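Local coordinates for protein catalase (Bacillus pumilus, PDB 4QOR) that breaks down hydrogen peroxide to water and oxygen as a haem-containing tetrameric enzyme, caught here with 2-chlorophenol bound, at residues 97-102 with 148-153; 107-112 with 185-190; 164-169 with 453-458. One frame throughout, in Å; residues are numbered along the deposited sequence. Where two conformers were deposited one is given.

Contact 1: residues 97-102 with 148-153; sequences TVIHPK and HSLKPD. With 2CH (2-chlorophenol), chain G.
Ile99 packs against Leu150, Lys151 and Pro152 where the loop leaving strand 88-96 of the catalase beta-barrel meets the C-terminal end of helix 143-150. The loop has no regular structure of its own, and its backbone is held by the residues that end the helix and follow it.

The polar part centres on Lys151, the first residue to leave helical geometry. A turn about CB-CG (chi2 -92°) bends its chain, which then runs extended and carries NZ back to the loop, where it donates to Ile99 O over 2.8 Å. The C=O...N angle is 153°, with the ammonium nitrogen tilted 21° from the carbonyl plane. NZ has a second acceptor in Val55 O, so the charged end ties together two loop carbonyls. A water lies close by, 2.6 Å from Val98 O and 3.0 Å from His100 O, and is held only weakly by NZ. Arg50 of a second subunit brings another positive charge near this end.

The apolar part is carried by Ile99, whose two branches divide the work. CG1 lies beside its backbone N and sends CD1 onto Leu150 CB at 3.5 Å, a tight carbon pair, the two side chains crossing at about a right angle. CG2, anti to that N, meets the backbone as the helix ends, 3.6 Å from Leu150 O, and reaches as far as the Pro152 ring. Further along the loop, His100 ND1 approaches Pro152 CG at 3.9 Å; the same imidazole makes an edge-to-face contact with Phe240 of the second subunit.

Beyond Ile99, Leu150 borders the bound 2-chlorophenol, its CD2 methyl 3.4 Å from the ligand's phenolic O.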
loop_
_atom_site.group_PDB
_atom_site.type_symbol
_atom_site.label_atom_id
_atom_site.label_comp_id
_atom_site.label_asym_id
_atom_site.label_seq_id
_atom_site.Cartn_x
_atom_site.Cartn_y
_atom_site.Cartn_z
ATOM N N THR A 97 -8.638 21.334 -12.814
ATOM C CA THR A 97 -7.457 21.664 -13.623
ATOM C C THR A 97 -6.629 20.430 -13.965
ATOM O O THR A 97 -7.151 19.302 -13.836
ATOM C CB THR A 97 -6.586 22.722 -12.907
ATOM O OG1 THR A 97 -6.051 22.200 -11.700
ATOM C CG2 THR A 97 -7.431 23.976 -12.568
ATOM N N VAL A 98 -5.391 20.584 -14.434
ATOM C CA VAL A 98 -4.662 19.435 -14.931
ATOM C C VAL A 98 -3.337 19.193 -14.242
ATOM O O VAL A 98 -3.094 18.101 -13.722
ATOM C CB VAL A 98 -4.437 19.498 -16.448
ATOM C CG1 VAL A 98 -3.601 18.307 -16.944
ATOM C CG2 VAL A 98 -5.767 19.536 -17.192
ATOM N N ILE A 99 -2.453 20.169 -14.294
ATOM C CA ILE A 99 -1.055 19.967 -14.090
ATOM C C ILE A 99 -0.629 20.054 -12.582
ATOM O O ILE A 99 0.088 19.201 -12.130
ATOM C CB ILE A 99 -0.225 20.951 -14.937
ATOM C CG1 ILE A 99 -0.365 20.549 -16.422
ATOM C CG2 ILE A 99 1.248 20.909 -14.547
ATOM C CD1 ILE A 99 0.204 19.173 -16.762
ATOM N N HIS A 100 -1.052 21.091 -11.864
ATOM C CA HIS A 100 -0.522 21.336 -10.554
ATOM C C HIS A 100 -1.244 20.535 -9.488
ATOM O O HIS A 100 -2.302 19.973 -9.747
ATOM C CB HIS A 100 -0.508 22.834 -10.239
ATOM C CG HIS A 100 0.433 23.591 -11.117
ATOM N ND1 HIS A 100 1.757 23.814 -10.800
ATOM C CD2 HIS A 100 0.248 24.122 -12.347
ATOM C CE1 HIS A 100 2.334 24.504 -11.762
ATOM N NE2 HIS A 100 1.446 24.677 -12.727
ATOM N N PRO A 101 -0.637 20.451 -8.269
ATOM C CA PRO A 101 -1.183 19.451 -7.321
ATOM C C PRO A 101 -2.510 19.920 -6.712
ATOM O O PRO A 101 -3.022 21.003 -7.044
ATOM C CB PRO A 101 -0.067 19.313 -6.263
ATOM C CG PRO A 101 1.204 19.723 -6.975
ATOM C CD PRO A 101 0.747 20.828 -7.913
ATOM N N LYS A 102 -3.035 19.101 -5.793
ATOM C CA LYS A 102 -4.106 19.477 -4.898
ATOM C C LYS A 102 -3.662 20.776 -4.285
ATOM O O LYS A 102 -2.492 20.983 -4.040
ATOM C CB LYS A 102 -4.244 18.467 -3.769
ATOM C CG LYS A 102 -5.131 17.271 -4.054
ATOM C CD LYS A 102 -5.119 16.371 -2.819
ATOM C CE LYS A 102 -6.177 16.754 -1.797
ATOM N NZ LYS A 102 -7.542 16.862 -2.398
ATOM N N HIS A 148 5.265 15.137 -18.069
ATOM C CA HIS A 148 6.522 15.407 -17.414
ATOM C C HIS A 148 7.073 16.796 -17.853
ATOM O O HIS A 148 7.684 17.535 -17.022
ATOM C CB HIS A 148 7.578 14.305 -17.683
ATOM C CG HIS A 148 7.393 13.031 -16.912
ATOM N ND1 HIS A 148 8.294 11.987 -16.970
ATOM C CD2 HIS A 148 6.370 12.608 -16.124
ATOM C CE1 HIS A 148 7.863 10.998 -16.197
ATOM N NE2 HIS A 148 6.706 11.353 -15.669
ATOM N N SER A 149 6.866 17.146 -19.109
ATOM C CA SER A 149 7.356 18.434 -19.667
ATOM C C SER A 149 6.580 19.604 -19.109
ATOM O O SER A 149 7.142 20.640 -18.844
ATOM C CB SER A 149 7.346 18.439 -21.198
ATOM O OG SER A 149 6.065 18.746 -21.703
ATOM N N LEU A 150 5.298 19.390 -18.832
ATOM C CA LEU A 150 4.390 20.422 -18.295
ATOM C C LEU A 150 4.475 20.562 -16.810
ATOM O O LEU A 150 4.318 21.673 -16.262
ATOM C CB LEU A 150 2.952 20.101 -18.687
ATOM C CG LEU A 150 2.636 20.281 -20.182
ATOM C CD1 LEU A 150 1.375 19.556 -20.542
ATOM C CD2 LEU A 150 2.459 21.746 -20.461
ATOM N N LYS A 151 4.713 19.449 -16.135
ATOM C CA LYS A 151 4.756 19.437 -14.681
ATOM C C LYS A 151 5.951 20.273 -14.183
ATOM O O LYS A 151 6.926 20.486 -14.889
ATOM C CB LYS A 151 4.856 18.016 -14.113
ATOM C CG LYS A 151 3.559 17.214 -14.147
ATOM C CD LYS A 151 2.768 17.342 -12.889
ATOM C CE LYS A 151 1.454 16.605 -12.951
ATOM N NZ LYS A 151 0.799 16.503 -11.601
ATOM N N PRO A 152 5.856 20.738 -12.932
ATOM C CA PRO A 152 7.010 21.357 -12.341
ATOM C C PRO A 152 8.291 20.562 -12.603
ATOM O O PRO A 152 8.302 19.331 -12.545
ATOM C CB PRO A 152 6.617 21.441 -10.884
ATOM C CG PRO A 152 5.109 21.748 -10.956
ATOM C CD PRO A 152 4.647 20.866 -12.089
ATOM N N ASP A 153 9.347 21.298 -12.918
ATOM C CA ASP A 153 10.661 20.758 -13.145
ATOM C C ASP A 153 11.014 19.840 -11.989
ATOM O O ASP A 153 10.763 20.174 -10.838
ATOM C CB ASP A 153 11.647 21.950 -13.312
ATOM C CG ASP A 153 13.093 21.543 -13.457
ATOM O OD1 ASP A 153 13.628 20.947 -12.510
ATOM O OD2 ASP A 153 13.756 21.881 -14.454
HETATM C C1 2CH G . -0.363 23.773 -20.796
HETATM C C2 2CH G . -0.875 24.065 -19.551
HETATM C C3 2CH G . -0.520 25.292 -19.014
HETATM C C4 2CH G . 0.321 26.206 -19.667
HETATM C C5 2CH G . 0.841 25.939 -20.919
HETATM C C6 2CH G . 0.510 24.732 -21.483
HETATM O O 2CH G . -0.615 22.633 -21.481
HETATM CL CL8 2CH G . 1.086 24.130 -23.077
HETATM O O HOH W 1 -2.384 17.400 -11.302
#

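Contact 2: residues 107-112 with 185-190; sequences TLRDPR and EGIPAN. With 2CH (2-chlorophenol), chain G.
The loop between strands 88-96 and 113-120 meets the turn at Gly186 and Ile187 through one straight backbone bond: Asp110 N donates to Gly186 O over 3.0 Å, with an N-H...O angle of 162°. Arg109 CA adds a C-H...O contact to the same carbonyl. A water donates to both Asp110 O and Glu185 O, bridging the backbones a second time.

Arg112 folds its guanidinium back into its own loop. NH1 and NH2 grip Leu108 O end-on, at 2.8 and 2.9 Å, while NH1 also donates to Asp110 O at 2.7 Å, all nearly in the guanidinium plane. Pro188 covers one face of this group, its CD 3.7 Å from Arg112 NE. In the catalase fold this Arg-Asp-Pro-Arg loop carries the aspartate of the main channel to the haem, a role Asp110 probably fills here. Its OD2 accepts from the backbone N of Val98 and of Ile99, and OD1 stands 3.1 Å from C2 of the bound 2-chlorophenol.

Arg109, bent at chi3 (-52°), leaves the loop instead of folding back on it. NH1 bonds to Leu181 O, and Ile187 CD1 sits over one guanidinium face, 3.9 Å from Arg109 NH2.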
loop_
_atom_site.group_PDB
_atom_site.type_symbol
_atom_site.label_atom_id
_atom_site.label_comp_id
_atom_site.label_asym_id
_atom_site.label_seq_id
_atom_site.Cartn_x
_atom_site.Cartn_y
_atom_site.Cartn_z
ATOM N N THR A 107 -6.826 29.528 -11.075
ATOM C CA THR A 107 -6.621 30.713 -11.941
ATOM C C THR A 107 -5.454 30.518 -12.918
ATOM O O THR A 107 -5.121 31.410 -13.706
ATOM C CB THR A 107 -6.264 31.944 -11.059
ATOM O OG1 THR A 107 -5.304 31.542 -10.091
ATOM C CG2 THR A 107 -7.474 32.477 -10.314
ATOM N N LEU A 108 -4.861 29.337 -12.895
ATOM C CA LEU A 108 -3.806 29.004 -13.811
ATOM C C LEU A 108 -4.345 28.611 -15.189
ATOM O O LEU A 108 -5.476 28.114 -15.313
ATOM C CB LEU A 108 -2.970 27.871 -13.270
ATOM C CG LEU A 108 -2.495 28.038 -11.803
ATOM C CD1 LEU A 108 -1.652 26.846 -11.410
ATOM C CD2 LEU A 108 -1.709 29.345 -11.625
ATOM N N ARG A 109 -3.506 28.785 -16.208
ATOM C CA ARG A 109 -3.806 28.255 -17.548
ATOM C C ARG A 109 -3.736 26.713 -17.572
ATOM O O ARG A 109 -2.810 26.130 -17.033
ATOM C CB ARG A 109 -2.817 28.850 -18.560
ATOM C CG ARG A 109 -3.100 28.493 -20.011
ATOM C CD ARG A 109 -2.245 29.300 -20.983
ATOM N NE ARG A 109 -2.315 30.747 -20.736
ATOM C CZ ARG A 109 -3.327 31.537 -21.070
ATOM N NH1 ARG A 109 -4.359 31.083 -21.777
ATOM N NH2 ARG A 109 -3.283 32.812 -20.761
ATOM N N ASP A 110 -4.700 26.086 -18.227
ATOM C CA ASP A 110 -4.799 24.630 -18.288
ATOM C C ASP A 110 -6.099 24.353 -18.988
ATOM O O ASP A 110 -7.065 25.065 -18.758
ATOM C CB ASP A 110 -4.864 24.019 -16.850
ATOM C CG ASP A 110 -3.654 23.149 -16.484
ATOM O OD1 ASP A 110 -2.740 22.886 -17.315
ATOM O OD2 ASP A 110 -3.596 22.749 -15.266
ATOM N N PRO A 111 -6.177 23.243 -19.739
ATOM C CA PRO A 111 -7.498 22.623 -19.913
ATOM C C PRO A 111 -8.187 22.385 -18.588
ATOM O O PRO A 111 -7.534 22.232 -17.567
ATOM C CB PRO A 111 -7.196 21.278 -20.566
ATOM C CG PRO A 111 -5.798 21.402 -21.065
ATOM C CD PRO A 111 -5.103 22.317 -20.103
ATOM N N ARG A 112 -9.501 22.298 -18.639
ATOM C CA ARG A 112 -10.245 21.861 -17.514
ATOM C C ARG A 112 -10.896 20.515 -17.771
ATOM O O ARG A 112 -11.459 20.286 -18.824
ATOM C CB ARG A 112 -11.324 22.896 -17.185
ATOM C CG ARG A 112 -10.948 23.886 -16.091
ATOM C CD ARG A 112 -9.714 24.689 -16.449
ATOM N NE ARG A 112 -9.402 25.679 -15.437
ATOM C CZ ARG A 112 -8.326 26.466 -15.437
ATOM N NH1 ARG A 112 -7.433 26.385 -16.396
ATOM N NH2 ARG A 112 -8.131 27.319 -14.430
ATOM N N GLU A 185 -9.581 31.178 -23.379
ATOM C CA GLU A 185 -10.299 30.025 -22.898
ATOM C C GLU A 185 -9.336 29.085 -22.168
ATOM O O GLU A 185 -9.811 28.155 -21.501
ATOM C CB GLU A 185 -11.040 29.290 -24.023
ATOM C CG GLU A 185 -12.166 28.371 -23.495
ATOM C CD GLU A 185 -13.007 27.771 -24.613
ATOM O OE1 GLU A 185 -12.863 28.204 -25.778
ATOM O OE2 GLU A 185 -13.878 26.920 -24.314
ATOM N N GLY A 186 -8.020 29.306 -22.282
ATOM C CA GLY A 186 -7.064 28.649 -21.421
ATOM C C GLY A 186 -7.265 28.870 -19.924
ATOM O O GLY A 186 -6.799 28.079 -19.116
ATOM N N ILE A 187 -8.025 29.900 -19.557
ATOM C CA ILE A 187 -8.420 30.165 -18.172
ATOM C C ILE A 187 -9.917 30.456 -18.094
ATOM O O ILE A 187 -10.326 31.616 -18.063
ATOM C CB ILE A 187 -7.645 31.355 -17.598
ATOM C CG1 ILE A 187 -6.166 31.274 -17.993
ATOM C CG2 ILE A 187 -7.839 31.422 -16.080
ATOM C CD1 ILE A 187 -5.315 32.402 -17.406
ATOM N N PRO A 188 -10.742 29.404 -18.005
ATOM C CA PRO A 188 -12.170 29.608 -17.795
ATOM C C PRO A 188 -12.433 30.431 -16.542
ATOM O O PRO A 188 -11.658 30.356 -15.583
ATOM C CB PRO A 188 -12.712 28.171 -17.664
ATOM C CG PRO A 188 -11.720 27.328 -18.412
ATOM C CD PRO A 188 -10.392 27.972 -18.135
ATOM N N ALA A 189 -13.519 31.201 -16.539
ATOM C CA ALA A 189 -13.792 32.067 -15.403
ATOM C C ALA A 189 -14.138 31.230 -14.180
ATOM O O ALA A 189 -13.847 31.601 -13.020
ATOM C CB ALA A 189 -14.939 32.998 -15.706
ATOM N N ASN A 190 -14.804 30.111 -14.441
ATOM C CA ASN A 190 -15.087 29.164 -13.397
ATOM C C ASN A 190 -15.487 27.851 -14.077
ATOM O O ASN A 190 -15.341 27.756 -15.270
ATOM C CB ASN A 190 -16.151 29.772 -12.477
ATOM C CG ASN A 190 -17.377 30.189 -13.246
ATOM O OD1 ASN A 190 -18.036 29.348 -13.856
ATOM N ND2 ASN A 190 -17.723 31.475 -13.164
HETATM C C1 2CH G . -0.363 23.773 -20.796
HETATM C C2 2CH G . -0.875 24.065 -19.551
HETATM C C3 2CH G . -0.520 25.292 -19.014
HETATM C C4 2CH G . 0.321 26.206 -19.667
HETATM C C5 2CH G . 0.841 25.939 -20.919
HETATM C C6 2CH G . 0.510 24.732 -21.483
HETATM O O 2CH G . -0.615 22.633 -21.481
HETATM CL CL8 2CH G . 1.086 24.130 -23.077
HETATM O O HOH W 2 -9.021 25.713 -20.512
#

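Contact 3: residues 164-169 with 453-458; sequences YWDFMT and EKTKLL. With 2CH (2-chlorophenol), chain G.
Thr169 and Thr455 interlock between helix 161-169 and helix 453-466, joining the catalase domain to the helical C-terminal part of the chain. The short segments run in roughly the same direction, crossing at 43° with their axes 9.3 Å apart at closest approach, and small side chains line much of the interface.

The tight part is made by methyl groups resting on backbone. Thr455 CG2, anti to its own N, presses against the turn at Trp165, 3.6 Å from Trp165 O. In return Thr169 CG2 lies 3.5 Å from Thr455 O, so each threonine methyl covers the other helix. One turn further on, the CD2 branch of Leu458 reaches obliquely across Thr169, 3.6 Å from its CB and close to its carbonyl oxygen. With chi1 at 61°, Thr169 OG1 is folded back over its own helix, near the carbonyl oxygens of Trp165 and Asp166.

Beside this packing the helices part enough to admit a water. It donates to Asp166 OD1 at 2.6 Å and to Thr169 OG1 at 2.9 Å, and Thr455 OG1 is its third neighbour, also at 2.9 Å. At 4.0 Å, Asp166 OD1 and Thr455 OG1 are too far apart to bond directly, and the water spans them. A third subunit closes in on this side: its Tyr384 OH and the backbone N of its Arg388 bond to Asp166 OD2, while NE of that arginine bonds to Thr455 OG1.

Between residues 164-169 and 453-458 direct contact thus rests on van der Waals packing and the polar link on a water; one turn on, Thr169 O bonds directly to Asn462 ND2 of helix 453-466. With Asp166 and Thr455 both bonded to the third subunit, this domain junction lies at a subunit interface.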
loop_
_atom_site.group_PDB
_atom_site.type_symbol
_atom_site.label_atom_id
_atom_site.label_comp_id
_atom_site.label_asym_id
_atom_site.label_seq_id
_atom_site.Cartn_x
_atom_site.Cartn_y
_atom_site.Cartn_z
ATOM N N TYR A 164 8.206 22.590 -21.390
ATOM C CA TYR A 164 7.077 22.087 -22.142
ATOM C C TYR A 164 7.066 22.637 -23.548
ATOM O O TYR A 164 6.618 21.918 -24.472
ATOM C CB TYR A 164 5.754 22.361 -21.471
ATOM C CG TYR A 164 5.373 23.762 -21.103
ATOM C CD1 TYR A 164 4.872 24.634 -22.037
ATOM C CD2 TYR A 164 5.366 24.150 -19.777
ATOM C CE1 TYR A 164 4.417 25.888 -21.682
ATOM C CE2 TYR A 164 4.913 25.400 -19.402
ATOM C CZ TYR A 164 4.430 26.264 -20.362
ATOM O OH TYR A 164 4.010 27.509 -19.980
ATOM N N TRP A 165 7.632 23.840 -23.753
ATOM C CA TRP A 165 7.821 24.296 -25.144
ATOM C C TRP A 165 8.829 23.466 -25.955
ATOM O O TRP A 165 8.578 23.263 -27.149
ATOM C CB TRP A 165 8.098 25.791 -25.221
ATOM C CG TRP A 165 6.830 26.605 -25.045
ATOM C CD1 TRP A 165 6.471 27.362 -23.950
ATOM C CD2 TRP A 165 5.807 26.776 -25.992
ATOM N NE1 TRP A 165 5.288 27.969 -24.160
ATOM C CE2 TRP A 165 4.849 27.635 -25.416
ATOM C CE3 TRP A 165 5.634 26.345 -27.324
ATOM C CZ2 TRP A 165 3.670 27.991 -26.074
ATOM C CZ3 TRP A 165 4.485 26.689 -27.969
ATOM C CH2 TRP A 165 3.511 27.534 -27.357
ATOM N N ASP A 166 9.881 22.912 -25.348
ATOM C CA ASP A 166 10.788 21.956 -26.020
ATOM C C ASP A 166 10.009 20.741 -26.514
ATOM O O ASP A 166 10.073 20.369 -27.685
ATOM C CB ASP A 166 11.868 21.527 -25.073
ATOM C CG ASP A 166 12.928 20.644 -25.725
ATOM O OD1 ASP A 166 13.157 20.798 -26.942
ATOM O OD2 ASP A 166 13.591 19.843 -24.968
ATOM N N PHE A 167 9.176 20.177 -25.653
ATOM C CA PHE A 167 8.357 19.031 -26.037
ATOM C C PHE A 167 7.314 19.400 -27.071
ATOM O O PHE A 167 7.214 18.708 -28.081
ATOM C CB PHE A 167 7.657 18.422 -24.806
ATOM C CG PHE A 167 6.715 17.311 -25.161
ATOM C CD1 PHE A 167 7.171 15.989 -25.249
ATOM C CD2 PHE A 167 5.404 17.602 -25.499
ATOM C CE1 PHE A 167 6.305 14.990 -25.625
ATOM C CE2 PHE A 167 4.536 16.599 -25.898
ATOM C CZ PHE A 167 4.991 15.302 -25.968
ATOM N N MET A 168 6.545 20.467 -26.847
ATOM C CA MET A 168 5.465 20.822 -27.778
ATOM C C MET A 168 5.970 21.152 -29.184
ATOM O O MET A 168 5.395 20.677 -30.169
ATOM C CB MET A 168 4.607 21.956 -27.282
ATOM C CG MET A 168 3.867 21.638 -25.982
ATOM S SD MET A 168 2.654 20.313 -26.176
ATOM C CE MET A 168 2.201 20.107 -24.446
ATOM N N THR A 169 7.059 21.917 -29.256
ATOM C CA THR A 169 7.650 22.269 -30.550
ATOM C C THR A 169 8.130 21.079 -31.353
ATOM O O THR A 169 8.001 21.069 -32.576
ATOM C CB THR A 169 8.810 23.308 -30.429
ATOM O OG1 THR A 169 9.892 22.803 -29.644
ATOM C CG2 THR A 169 8.284 24.647 -29.880
ATOM N N GLU A 453 16.244 30.076 -27.545
ATOM C CA GLU A 453 16.010 30.734 -28.830
ATOM C C GLU A 453 15.657 29.771 -29.930
ATOM O O GLU A 453 14.765 30.022 -30.706
ATOM C CB GLU A 453 17.225 31.535 -29.257
ATOM C CG GLU A 453 17.484 32.767 -28.406
ATOM C CD GLU A 453 16.271 33.701 -28.261
ATOM O OE1 GLU A 453 15.522 33.936 -29.250
ATOM O OE2 GLU A 453 16.087 34.238 -27.134
ATOM N N LYS A 454 16.327 28.648 -29.968
ATOM C CA LYS A 454 16.061 27.634 -30.995
ATOM C C LYS A 454 14.629 27.048 -30.893
ATOM O O LYS A 454 13.910 26.941 -31.861
ATOM C CB LYS A 454 17.095 26.517 -30.889
ATOM C CG LYS A 454 16.974 25.450 -31.975
ATOM C CD LYS A 454 18.070 24.395 -31.837
ATOM C CE LYS A 454 18.124 23.819 -30.416
ATOM N NZ LYS A 454 19.078 22.684 -30.300
ATOM N N THR A 455 14.234 26.698 -29.674
ATOM C CA THR A 455 12.878 26.252 -29.380
ATOM C C THR A 455 11.848 27.347 -29.727
ATOM O O THR A 455 10.817 27.059 -30.285
ATOM C CB THR A 455 12.761 25.875 -27.890
ATOM O OG1 THR A 455 13.561 24.715 -27.657
ATOM C CG2 THR A 455 11.328 25.597 -27.503
ATOM N N LYS A 456 12.167 28.578 -29.390
ATOM C CA LYS A 456 11.309 29.728 -29.648
ATOM C C LYS A 456 11.098 29.913 -31.136
ATOM O O LYS A 456 9.985 30.083 -31.593
ATOM C CB LYS A 456 11.976 30.986 -29.091
ATOM C CG LYS A 456 11.095 32.219 -29.057
ATOM C CD LYS A 456 11.935 33.455 -28.774
ATOM C CE LYS A 456 12.412 33.469 -27.345
ATOM N NZ LYS A 456 13.178 34.668 -26.993
ATOM N N LEU A 457 12.148 29.732 -31.901
ATOM C CA LEU A 457 12.013 29.809 -33.355
ATOM C C LEU A 457 11.110 28.702 -33.916
ATOM O O LEU A 457 10.299 28.935 -34.822
ATOM C CB LEU A 457 13.399 29.743 -33.985
ATOM C CG LEU A 457 13.502 29.834 -35.487
ATOM C CD1 LEU A 457 13.001 31.173 -36.001
ATOM C CD2 LEU A 457 14.960 29.582 -35.882
ATOM N N LEU A 458 11.312 27.476 -33.429
ATOM C CA LEU A 458 10.551 26.327 -33.907
ATOM C C LEU A 458 9.061 26.497 -33.610
ATOM O O LEU A 458 8.243 26.102 -34.375
ATOM C CB LEU A 458 11.140 25.030 -33.286
ATOM C CG LEU A 458 10.522 23.679 -33.742
ATOM C CD1 LEU A 458 10.605 23.499 -35.264
ATOM C CD2 LEU A 458 11.191 22.491 -33.030
HETATM C C1 2CH G . -0.363 23.773 -20.796
HETATM C C2 2CH G . -0.875 24.065 -19.551
HETATM C C3 2CH G . -0.520 25.292 -19.014
HETATM C C4 2CH G . 0.321 26.206 -19.667
HETATM C C5 2CH G . 0.841 25.939 -20.919
HETATM C C6 2CH G . 0.510 24.732 -21.483
HETATM O O 2CH G . -0.615 22.633 -21.481
HETATM CL CL8 2CH G . 1.086 24.130 -23.077
HETATM O O HOH W 3 12.706 22.319 -28.965
#

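How the contacts relate
Contacts 1 and 2 lie deep in the chain, their centres about 14 Å apart, and share the loop between strands 88-96 and 113-120, one contact gripping its start and the other its end. Both use direct bonds to backbone carbonyls. Contact 3 is also buried but sits farther out, about 26 Å from the centre of the chain, and relies on methyl packing and water. Contact 1 meets it through consecutive helices, Leu150 packing on Tyr164 and Met168; contacts 2 and 3 do not touch. All three border the 2-chlorophenol, with the Tyr164 ring laying a face on the ligand.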